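Local coordinates for Exo-arabinanase (Penicillium chrysogenum, PDB 3A72), which probably cuts arabinobiose from the ends of alpha-1,5-linked arabinan chains, as an exo-acting glycoside hydrolase, at residues V9-P14 with L36-E41; Q30-D35 with L85-E90; R319-D324 with Y328-S333. All coordinates share one frame; numbering follows the deposited sequence.

Interaction 1 (V9-P14 with L36-E41); sequences VTIFSP and LLATWE. With AHR (alpha-L-arabinofuranose), chain B.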
loop_
_atom_site.group_PDB
_atom_site.type_symbol
_atom_site.label_atom_id
_atom_site.label_comp_id
_atom_site.label_asym_id
_atom_site.label_seq_id
_atom_site.Cartn_x
_atom_site.Cartn_y
_atom_site.Cartn_z
ATOM N N VAL A 9 -1.880 -11.830 -15.876
ATOM C CA VAL A 9 -0.611 -12.562 -15.912
ATOM C C VAL A 9 -0.314 -13.095 -14.531
ATOM O O VAL A 9 -0.377 -12.353 -13.557
ATOM C CB VAL A 9 0.520 -11.694 -16.406
ATOM C CG1 VAL A 9 1.835 -12.410 -16.359
ATOM C CG2 VAL A 9 0.238 -11.165 -17.810
ATOM N N THR A 10 0.048 -14.371 -14.423
ATOM C CA THR A 10 0.434 -14.934 -13.138
ATOM C C THR A 10 1.858 -14.563 -12.749
ATOM O O THR A 10 2.812 -14.846 -13.479
ATOM C CB THR A 10 0.404 -16.443 -13.175
ATOM O OG1 THR A 10 -0.809 -16.868 -13.627
ATOM C CG2 THR A 10 0.576 -17.036 -11.789
ATOM N N ILE A 11 2.002 -13.924 -11.619
ATOM C CA ILE A 11 3.308 -13.691 -11.044
ATOM C C ILE A 11 3.732 -14.877 -10.189
ATOM O O ILE A 11 4.861 -15.358 -10.277
ATOM C CB ILE A 11 3.329 -12.388 -10.180
ATOM C CG1 ILE A 11 2.920 -11.175 -11.029
ATOM C CG2 ILE A 11 4.693 -12.234 -9.528
ATOM C CD1 ILE A 11 2.999 -9.849 -10.320
ATOM N N PHE A 12 2.805 -15.351 -9.335
ATOM C CA PHE A 12 3.071 -16.471 -8.444
ATOM C C PHE A 12 1.783 -17.199 -8.114
ATOM O O PHE A 12 0.795 -16.563 -7.672
ATOM C CB PHE A 12 3.698 -15.971 -7.135
ATOM C CG PHE A 12 3.951 -17.022 -6.082
ATOM C CD1 PHE A 12 4.794 -18.072 -6.309
ATOM C CD2 PHE A 12 3.334 -16.937 -4.854
ATOM C CE1 PHE A 12 5.076 -19.001 -5.341
ATOM C CE2 PHE A 12 3.595 -17.856 -3.865
ATOM C CZ PHE A 12 4.464 -18.889 -4.102
ATOM N N SER A 13 1.761 -18.504 -8.313
ATOM C CA SER A 13 0.676 -19.363 -7.899
ATOM C C SER A 13 1.154 -20.205 -6.739
ATOM O O SER A 13 2.088 -21.017 -6.925
ATOM C CB SER A 13 0.187 -20.276 -9.041
ATOM O OG SER A 13 -1.071 -20.924 -8.719
ATOM N N PRO A 14 0.635 -20.016 -5.545
ATOM C CA PRO A 14 1.224 -20.635 -4.368
ATOM C C PRO A 14 0.945 -22.143 -4.315
ATOM O O PRO A 14 -0.101 -22.619 -4.787
ATOM C CB PRO A 14 0.543 -19.958 -3.219
ATOM C CG PRO A 14 -0.810 -19.562 -3.738
ATOM C CD PRO A 14 -0.508 -19.138 -5.170
ATOM N N LEU A 36 10.198 -3.851 -12.994
ATOM C CA LEU A 36 9.109 -3.986 -12.035
ATOM C C LEU A 36 9.459 -5.042 -10.991
ATOM O O LEU A 36 9.908 -6.140 -11.343
ATOM C CB LEU A 36 7.846 -4.410 -12.748
ATOM C CG LEU A 36 7.412 -3.675 -13.937
ATOM C CD1 LEU A 36 6.105 -4.226 -14.495
ATOM C CD2 LEU A 36 7.276 -2.181 -13.685
ATOM N N LEU A 37 9.193 -4.712 -9.734
ATOM C CA LEU A 37 9.315 -5.657 -8.619
ATOM C C LEU A 37 7.985 -5.805 -7.939
ATOM O O LEU A 37 7.225 -4.812 -7.800
ATOM C CB LEU A 37 10.337 -5.154 -7.595
ATOM C CG LEU A 37 11.776 -4.914 -8.098
ATOM C CD1 LEU A 37 12.614 -4.446 -6.946
ATOM C CD2 LEU A 37 12.329 -6.156 -8.687
ATOM N N ALA A 38 7.695 -7.018 -7.491
ATOM C CA ALA A 38 6.460 -7.341 -6.808
ATOM C C ALA A 38 6.785 -8.156 -5.556
ATOM O O ALA A 38 7.697 -8.977 -5.534
ATOM C CB ALA A 38 5.533 -8.133 -7.711
ATOM N N THR A 39 5.976 -7.936 -4.523
ATOM C CA THR A 39 6.006 -8.705 -3.291
ATOM C C THR A 39 4.596 -8.827 -2.729
ATOM O O THR A 39 3.615 -8.263 -3.267
ATOM C CB THR A 39 6.978 -8.064 -2.281
ATOM O OG1 THR A 39 7.212 -8.971 -1.198
ATOM C CG2 THR A 39 6.428 -6.792 -1.688
ATOM N N TRP A 40 4.441 -9.603 -1.664
ATOM C CA TRP A 40 3.191 -9.954 -1.057
ATOM C C TRP A 40 3.466 -10.658 0.256
ATOM O O TRP A 40 4.577 -11.123 0.507
ATOM C CB TRP A 40 2.348 -10.862 -1.993
ATOM C CG TRP A 40 3.061 -12.089 -2.432
ATOM C CD1 TRP A 40 3.108 -13.292 -1.805
ATOM C CD2 TRP A 40 3.872 -12.221 -3.611
ATOM N NE1 TRP A 40 3.892 -14.123 -2.564
ATOM C CE2 TRP A 40 4.382 -13.547 -3.657
ATOM C CE3 TRP A 40 4.214 -11.385 -4.686
ATOM C CZ2 TRP A 40 5.208 -14.028 -4.650
ATOM C CZ3 TRP A 40 5.034 -11.857 -5.694
ATOM C CH2 TRP A 40 5.498 -13.173 -5.683
ATOM N N GLU A 41 2.452 -10.747 1.095
ATOM C CA GLU A 41 2.431 -11.631 2.240
ATOM C C GLU A 41 2.394 -13.078 1.756
ATOM O O GLU A 41 1.502 -13.454 0.974
ATOM C CB GLU A 41 1.192 -11.398 3.104
ATOM C CG GLU A 41 1.099 -9.988 3.700
ATOM C CD GLU A 41 -0.206 -9.668 4.380
ATOM O OE1 GLU A 41 -1.136 -10.524 4.366
ATOM O OE2 GLU A 41 -0.339 -8.511 4.893
HETATM O O5 AHR B . -2.647 -7.839 6.072
HETATM C C5 AHR B . -3.104 -9.022 6.791
HETATM C C4 AHR B . -4.443 -8.711 7.424
HETATM O O4 AHR B . -4.237 -7.669 8.437
HETATM C C3 AHR B . -4.957 -9.873 8.264
HETATM O O3 AHR B . -5.682 -10.830 7.466
HETATM C C2 AHR B . -5.933 -9.133 9.202
HETATM O O2 AHR B . -6.147 -9.838 10.447
HETATM C C1 AHR B . -5.223 -7.796 9.458
#

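Interaction 2 (Q30-D35 with L85-E90); sequences QLPNGD and LYSLPE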
loop_
_atom_site.group_PDB
_atom_site.type_symbol
_atom_site.label_atom_id
_atom_site.label_comp_id
_atom_site.label_asym_id
_atom_site.label_seq_id
_atom_site.Cartn_x
_atom_site.Cartn_y
_atom_site.Cartn_z
ATOM N N GLN A 30 8.450 0.256 -9.379
ATOM C CA GLN A 30 9.148 0.353 -10.652
ATOM C C GLN A 30 10.466 1.090 -10.363
ATOM O O GLN A 30 10.472 2.183 -9.822
ATOM C CB GLN A 30 8.339 1.091 -11.720
ATOM C CG GLN A 30 9.111 1.100 -13.017
ATOM C CD GLN A 30 8.359 1.742 -14.150
ATOM O OE1 GLN A 30 7.681 2.773 -14.010
ATOM N NE2 GLN A 30 8.443 1.134 -15.339
ATOM N N LEU A 31 11.563 0.452 -10.725
ATOM C CA LEU A 31 12.881 1.034 -10.540
ATOM C C LEU A 31 13.130 2.049 -11.652
ATOM O O LEU A 31 12.464 2.036 -12.702
ATOM C CB LEU A 31 13.935 -0.059 -10.545
ATOM C CG LEU A 31 13.735 -1.163 -9.533
ATOM C CD1 LEU A 31 14.994 -2.022 -9.519
ATOM C CD2 LEU A 31 13.428 -0.644 -8.132
ATOM N N PRO A 32 14.061 2.975 -11.483
ATOM C CA PRO A 32 14.293 4.009 -12.535
ATOM C C PRO A 32 14.573 3.436 -13.927
ATOM O O PRO A 32 14.110 4.083 -14.893
ATOM C CB PRO A 32 15.496 4.794 -11.985
ATOM C CG PRO A 32 15.211 4.745 -10.485
ATOM C CD PRO A 32 14.785 3.306 -10.245
ATOM N N ASN A 33 15.197 2.246 -14.024
ATOM C CA ASN A 33 15.444 1.655 -15.348
ATOM C C ASN A 33 14.223 1.040 -15.977
ATOM O O ASN A 33 14.301 0.566 -17.119
ATOM C CB ASN A 33 16.556 0.612 -15.285
ATOM C CG ASN A 33 16.209 -0.663 -14.622
ATOM O OD1 ASN A 33 15.113 -0.795 -14.047
ATOM N ND2 ASN A 33 17.088 -1.661 -14.766
ATOM N N GLY A 34 13.094 1.072 -15.298
ATOM C CA GLY A 34 11.845 0.541 -15.764
ATOM C C GLY A 34 11.473 -0.813 -15.231
ATOM O O GLY A 34 10.321 -1.229 -15.372
ATOM N N ASP A 35 12.410 -1.555 -14.632
ATOM C CA ASP A 35 12.114 -2.867 -14.112
ATOM C C ASP A 35 11.009 -2.799 -13.037
ATOM O O ASP A 35 10.924 -1.859 -12.268
ATOM C CB ASP A 35 13.382 -3.499 -13.518
ATOM C CG ASP A 35 14.431 -3.907 -14.534
ATOM O OD1 ASP A 35 14.129 -3.887 -15.738
ATOM O OD2 ASP A 35 15.563 -4.238 -14.034
ATOM N N LEU A 85 7.233 -1.693 -0.862
ATOM C CA LEU A 85 8.459 -1.405 -1.585
ATOM C C LEU A 85 8.546 0.065 -1.947
ATOM O O LEU A 85 7.548 0.641 -2.399
ATOM C CB LEU A 85 8.573 -2.252 -2.838
ATOM C CG LEU A 85 8.886 -3.717 -2.611
ATOM C CD1 LEU A 85 8.591 -4.495 -3.890
ATOM C CD2 LEU A 85 10.354 -3.889 -2.226
ATOM N N TYR A 86 9.746 0.657 -1.824
ATOM C CA TYR A 86 9.888 2.071 -2.184
ATOM C C TYR A 86 11.319 2.380 -2.646
ATOM O O TYR A 86 12.268 2.239 -1.865
ATOM C CB TYR A 86 9.587 2.964 -0.991
ATOM C CG TYR A 86 9.474 4.421 -1.319
ATOM C CD1 TYR A 86 8.632 4.889 -2.327
ATOM C CD2 TYR A 86 10.207 5.383 -0.631
ATOM C CE1 TYR A 86 8.526 6.223 -2.639
ATOM C CE2 TYR A 86 10.094 6.752 -0.917
ATOM C CZ TYR A 86 9.260 7.146 -1.906
ATOM O OH TYR A 86 9.151 8.521 -2.164
ATOM N N SER A 87 11.455 2.768 -3.890
ATOM C CA SER A 87 12.742 3.231 -4.453
ATOM C C SER A 87 12.888 4.693 -4.089
ATOM O O SER A 87 12.063 5.527 -4.488
ATOM C CB SER A 87 12.748 3.003 -5.954
ATOM O OG SER A 87 13.947 3.460 -6.535
ATOM N N LEU A 88 13.911 5.058 -3.294
ATOM C CA LEU A 88 14.057 6.449 -2.889
ATOM C C LEU A 88 14.223 7.340 -4.105
ATOM O O LEU A 88 15.143 7.141 -4.890
ATOM C CB LEU A 88 15.302 6.654 -2.000
ATOM C CG LEU A 88 15.177 6.197 -0.533
ATOM C CD1 LEU A 88 16.447 6.579 0.163
ATOM C CD2 LEU A 88 13.981 6.853 0.147
ATOM N N PRO A 89 13.374 8.389 -4.230
ATOM C CA PRO A 89 13.550 9.313 -5.330
ATOM C C PRO A 89 14.559 10.387 -5.134
ATOM O O PRO A 89 14.854 11.164 -6.059
ATOM C CB PRO A 89 12.129 9.933 -5.487
ATOM C CG PRO A 89 11.421 9.683 -4.253
ATOM C CD PRO A 89 12.111 8.582 -3.520
ATOM N N GLU A 90 15.134 10.444 -3.940
ATOM C CA GLU A 90 16.179 11.385 -3.550
ATOM C C GLU A 90 16.955 10.781 -2.403
ATOM O O GLU A 90 16.437 9.903 -1.701
ATOM C CB GLU A 90 15.590 12.742 -3.182
ATOM C CG GLU A 90 14.729 12.724 -1.962
ATOM C CD GLU A 90 14.143 14.031 -1.622
ATOM O OE1 GLU A 90 14.909 14.919 -1.169
ATOM O OE2 GLU A 90 12.922 14.190 -1.778
#

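Interaction 3 (R319-D324 with Y328-S333); sequences RVLSED and YLVVNS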
loop_
_atom_site.group_PDB
_atom_site.type_symbol
_atom_site.label_atom_id
_atom_site.label_comp_id
_atom_site.label_asym_id
_atom_site.label_seq_id
_atom_site.Cartn_x
_atom_site.Cartn_y
_atom_site.Cartn_z
ATOM N N ARG A 319 -0.055 0.971 -10.110
ATOM C CA ARG A 319 1.166 1.718 -10.396
ATOM C C ARG A 319 1.084 2.281 -11.821
ATOM O O ARG A 319 0.867 1.551 -12.772
ATOM C CB ARG A 319 2.406 0.899 -10.221
ATOM C CG ARG A 319 3.666 1.710 -10.428
ATOM C CD ARG A 319 4.926 1.038 -9.918
ATOM N NE ARG A 319 4.882 0.916 -8.464
ATOM C CZ ARG A 319 5.091 1.930 -7.604
ATOM N NH1 ARG A 319 5.401 3.124 -8.023
ATOM N NH2 ARG A 319 4.973 1.681 -6.330
ATOM N N VAL A 320 1.316 3.582 -11.933
ATOM C CA VAL A 320 1.469 4.221 -13.235
ATOM C C VAL A 320 2.936 4.035 -13.637
ATOM O O VAL A 320 3.846 4.593 -12.965
ATOM C CB VAL A 320 1.087 5.693 -13.190
ATOM C CG1 VAL A 320 1.382 6.367 -14.541
ATOM C CG2 VAL A 320 -0.405 5.846 -12.836
ATOM N N LEU A 321 3.181 3.251 -14.660
ATOM C CA LEU A 321 4.551 3.081 -15.124
ATOM C C LEU A 321 5.045 4.354 -15.775
ATOM O O LEU A 321 4.279 5.166 -16.284
ATOM C CB LEU A 321 4.612 1.907 -16.100
ATOM C CG LEU A 321 4.152 0.559 -15.527
ATOM C CD1 LEU A 321 4.377 -0.503 -16.594
ATOM C CD2 LEU A 321 4.820 0.210 -14.231
ATOM N N SER A 322 6.367 4.557 -15.752
ATOM C CA SER A 322 6.943 5.784 -16.261
ATOM C C SER A 322 6.918 5.890 -17.784
ATOM O O SER A 322 6.921 7.013 -18.336
ATOM C CB SER A 322 8.368 5.915 -15.768
ATOM O OG SER A 322 9.155 4.833 -16.131
ATOM N N GLU A 323 6.891 4.774 -18.446
ATOM C CA GLU A 323 7.086 4.733 -19.895
ATOM C C GLU A 323 6.089 5.601 -20.617
ATOM O O GLU A 323 4.911 5.689 -20.270
ATOM C CB GLU A 323 7.047 3.333 -20.430
ATOM C CG GLU A 323 8.292 2.515 -20.138
ATOM C CD GLU A 323 8.464 1.973 -18.785
ATOM O OE1 GLU A 323 7.571 2.036 -17.929
ATOM O OE2 GLU A 323 9.663 1.500 -18.528
ATOM N N ASP A 324 6.573 6.237 -21.674
ATOM C CA ASP A 324 5.701 7.051 -22.531
ATOM C C ASP A 324 5.029 8.135 -21.688
ATOM O O ASP A 324 3.935 8.574 -22.015
ATOM C CB ASP A 324 4.707 6.206 -23.301
ATOM C CG ASP A 324 5.328 5.252 -24.248
ATOM O OD1 ASP A 324 6.501 5.313 -24.596
ATOM O OD2 ASP A 324 4.555 4.353 -24.690
ATOM N N TYR A 328 0.886 3.662 -19.108
ATOM C CA TYR A 328 0.438 2.301 -18.767
ATOM C C TYR A 328 0.253 2.178 -17.264
ATOM O O TYR A 328 1.048 2.631 -16.457
ATOM C CB TYR A 328 1.474 1.292 -19.280
ATOM C CG TYR A 328 1.561 1.280 -20.790
ATOM C CD1 TYR A 328 0.644 0.579 -21.553
ATOM C CD2 TYR A 328 2.527 2.060 -21.425
ATOM C CE1 TYR A 328 0.704 0.578 -22.924
ATOM C CE2 TYR A 328 2.591 2.045 -22.827
ATOM C CZ TYR A 328 1.683 1.317 -23.546
ATOM O OH TYR A 328 1.715 1.326 -24.923
ATOM N N LEU A 329 -0.853 1.487 -16.902
ATOM C CA LEU A 329 -1.219 1.240 -15.525
ATOM C C LEU A 329 -1.111 -0.248 -15.156
ATOM O O LEU A 329 -1.774 -1.084 -15.789
ATOM C CB LEU A 329 -2.672 1.663 -15.310
ATOM C CG LEU A 329 -3.226 1.472 -13.883
ATOM C CD1 LEU A 329 -2.591 2.437 -12.902
ATOM C CD2 LEU A 329 -4.735 1.594 -13.899
ATOM N N VAL A 330 -0.342 -0.570 -14.140
ATOM C CA VAL A 330 -0.314 -1.885 -13.497
ATOM C C VAL A 330 -1.429 -1.964 -12.487
ATOM O O VAL A 330 -1.616 -1.050 -11.666
ATOM C CB VAL A 330 1.036 -2.065 -12.819
ATOM C CG1 VAL A 330 1.034 -3.112 -11.723
ATOM C CG2 VAL A 330 2.125 -2.397 -13.845
ATOM N N VAL A 331 -2.159 -3.091 -12.527
ATOM C CA VAL A 331 -3.196 -3.428 -11.573
ATOM C C VAL A 331 -2.859 -4.836 -11.053
ATOM O O VAL A 331 -2.887 -5.795 -11.822
ATOM C CB VAL A 331 -4.619 -3.373 -12.177
ATOM C CG1 VAL A 331 -5.631 -3.537 -11.070
ATOM C CG2 VAL A 331 -4.824 -2.122 -12.980
ATOM N N ASN A 332 -2.492 -4.944 -9.781
ATOM C CA ASN A 332 -1.826 -6.143 -9.233
ATOM C C ASN A 332 -2.591 -6.645 -8.041
ATOM O O ASN A 332 -2.697 -5.914 -7.026
ATOM C CB ASN A 332 -0.414 -5.723 -8.867
ATOM C CG ASN A 332 0.457 -6.655 -8.095
ATOM O OD1 ASN A 332 0.302 -7.941 -8.062
ATOM N ND2 ASN A 332 1.379 -6.153 -7.415
ATOM N N SER A 333 -3.134 -7.844 -8.112
ATOM C CA SER A 333 -3.831 -8.476 -7.004
ATOM C C SER A 333 -3.009 -9.631 -6.426
ATOM O O SER A 333 -2.270 -10.318 -7.147
ATOM C CB SER A 333 -5.206 -9.036 -7.477
ATOM O OG SER A 333 -5.897 -9.589 -6.359
HETATM O O HOH W 1 3.660 3.885 -18.631
#

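Interaction 1 (V9-P14 with L36-E41)
The phenyl ring of Phe12 and the indole of Trp40 lie with their planes only 18° apart, yet they are slid so far past one another that they barely overlap; the centre of the phenyl and that of the six-membered indole ring are 5.3 Å apart. CZ2 of Trp40 lies 3.5 Å from each of CB, CG and CD2 of Phe12, and NE1 of Trp40 also comes within 3.7 Å of Phe12 CD2; the two side chains cross at about a right angle. One face of the phenyl ring carries the backbone N of Pro14, offset toward the rim. The indole meets the ring of Tyr55 as well, their planes inclined at about 55°. Trp40 takes the crowded chi1 position (55°), with CG between its backbone N and carbonyl carbon, and this sends the indole toward Phe12.

Beside this pair Ile11 works with two branches. Its CG2 touches CZ3 of Trp40 at 3.9 Å, while CD1 rests on CB of Ala38 at 4.0 Å, so one isoleucine covers two residues from the same side of strand 36-42. Ile11 and Phe12 together face Val344 in a classic beta bulge, which is consistent with both side chains turning to strand 36-42. No hydrogen bond joins the two segments.

The next residue, Glu41, serves the ligand. Its OE2 accepts from O5 of the bound arabinofuranose at 2.7 Å and from the backbone N of Gln82, while OE1 is bonded to Tyr43 OH. Strand 36-42 thus carries the apolar seam and, one residue on, a ligand of the sugar pocket. The contact is characteristic of a six-bladed beta-propeller of the sialidase type: strand 6-10 is an outermost strand of the last blade, the "molecular velcro" closure, and here its end packs on the first blade.

Interaction 2 (Q30-D35 with L85-E90)
Leu31 and Ser87 mark the closest approach of the two backbones, CA to CA 6.5 Å, where the type I turn from Leu31 to Gly34 comes up against the end of strand 82-87. The touching is done by few atoms. Ser87 turns its side chain toward the loop, and with OG anti to its own backbone N (chi1 179°) the hydroxyl comes to Pro32, where CD is 3.8 Å from Ser87 OG. Next to it, CD2 of Leu31 reaches CB of Ser87 at 4.3 Å. The Leu31 side chain also packs on Leu37 of its own blade and on Leu100 of the next.

The loop brings its own bracing. Gly34 N bonds to Leu31 O at 2.8 Å and Leu31 N to Asp35 O at 2.9 Å, which together give a type I turn with a G1 bulge at Gly34; its positive phi (100°) suits a glycine. The side chain of Asn33 adds an Asx turn, OD1 accepting from Asp35 N at 2.9 Å from above the amide plane, while Asn33 ND2 donates to Asp35 OD2, met from above the carboxylate. From the other side Gln30 NE2 gives a nearly straight bond, 169°, to Gly34 O at 3.0 Å, with the acceptor lying in the plane of its amide; NE2 is bonded also to Glu323 OE1, and Gln30 OE1 accepts from Ser322 N.

Ser87 is tied into the fold by its backbone, whose N donates to Glu29 OE1.

No hydrogen bond or charge pair crosses between the two segments, and they bury little surface, 87 Å² in all. The chemistry implies a loop braced by its own bonds resting lightly, by van der Waals contact, against a strand end held by its neighbours; the polar tie between blade one and blade two here comes from Glu29.

Interaction 3 (R319-D324 with Y328-S333)
Tyr328 opens the second strand of an antiparallel beta hairpin in the closing blade of the propeller; the first, 317-320, is one outermost strand of that sheet, at the far side from 6-10. The carbonyl O of Tyr328 takes the N-H of Leu321 at 2.9 Å. The N-H of Tyr328 goes to a water that also donates to Glu323 O and, weakly, to Leu321 O, so one water ties the start of the strand to the turn that follows Ser322. The phenol ring receives Asp324 OD2 at its edge, in the ring plane, 3.6 Å from CE2 of Tyr328, with the carboxylate turned 50° to the ring.

Leu329 forms a non-hydrogen-bonded pair with Val320. CD1 of Leu329 lies 4.1 Å from CG2 of Val320, and this face of the sheet, holding both residues, packs on Val271 of the blade before.

Val330 pairs with Arg319 through two backbone bonds, Arg319 N to Val330 O at 3.0 Å and Val330 N to Arg319 O at 2.8 Å. The arginine bends at chi3 (-66°) and leaves the strand pair for blade one, where its NE bonds to Asn28 OD1 and NH1 forms a salt bridge with Glu29 OE2. On the face that carries Val330 and Arg319, CG2 of Val330 meets CD2 of Leu321 at 3.8 Å, their side chains crossing at about a right angle.

How the interactions relate
Interaction 3 is pairing inside one blade, held by backbone hydrogen bonds and by far the most extensive of the three; it is partly buried, with its turn end toward the surface. Interactions 1 and 2 join neighbouring blades with no hydrogen bond between their segments. Interaction 1 is a buried apolar seam beside the sugar pocket; interaction 2 is small and lies partly at the surface. Interactions 1 and 3 both reach the closing sheet, and they meet where Leu36 CD2 packs on Leu321 CD2 at 3.5 Å. Gln30 links interactions 2 and 3 through its amide. The hairpin of strands 23-30 and 36-42 thus touches the blades before and after it.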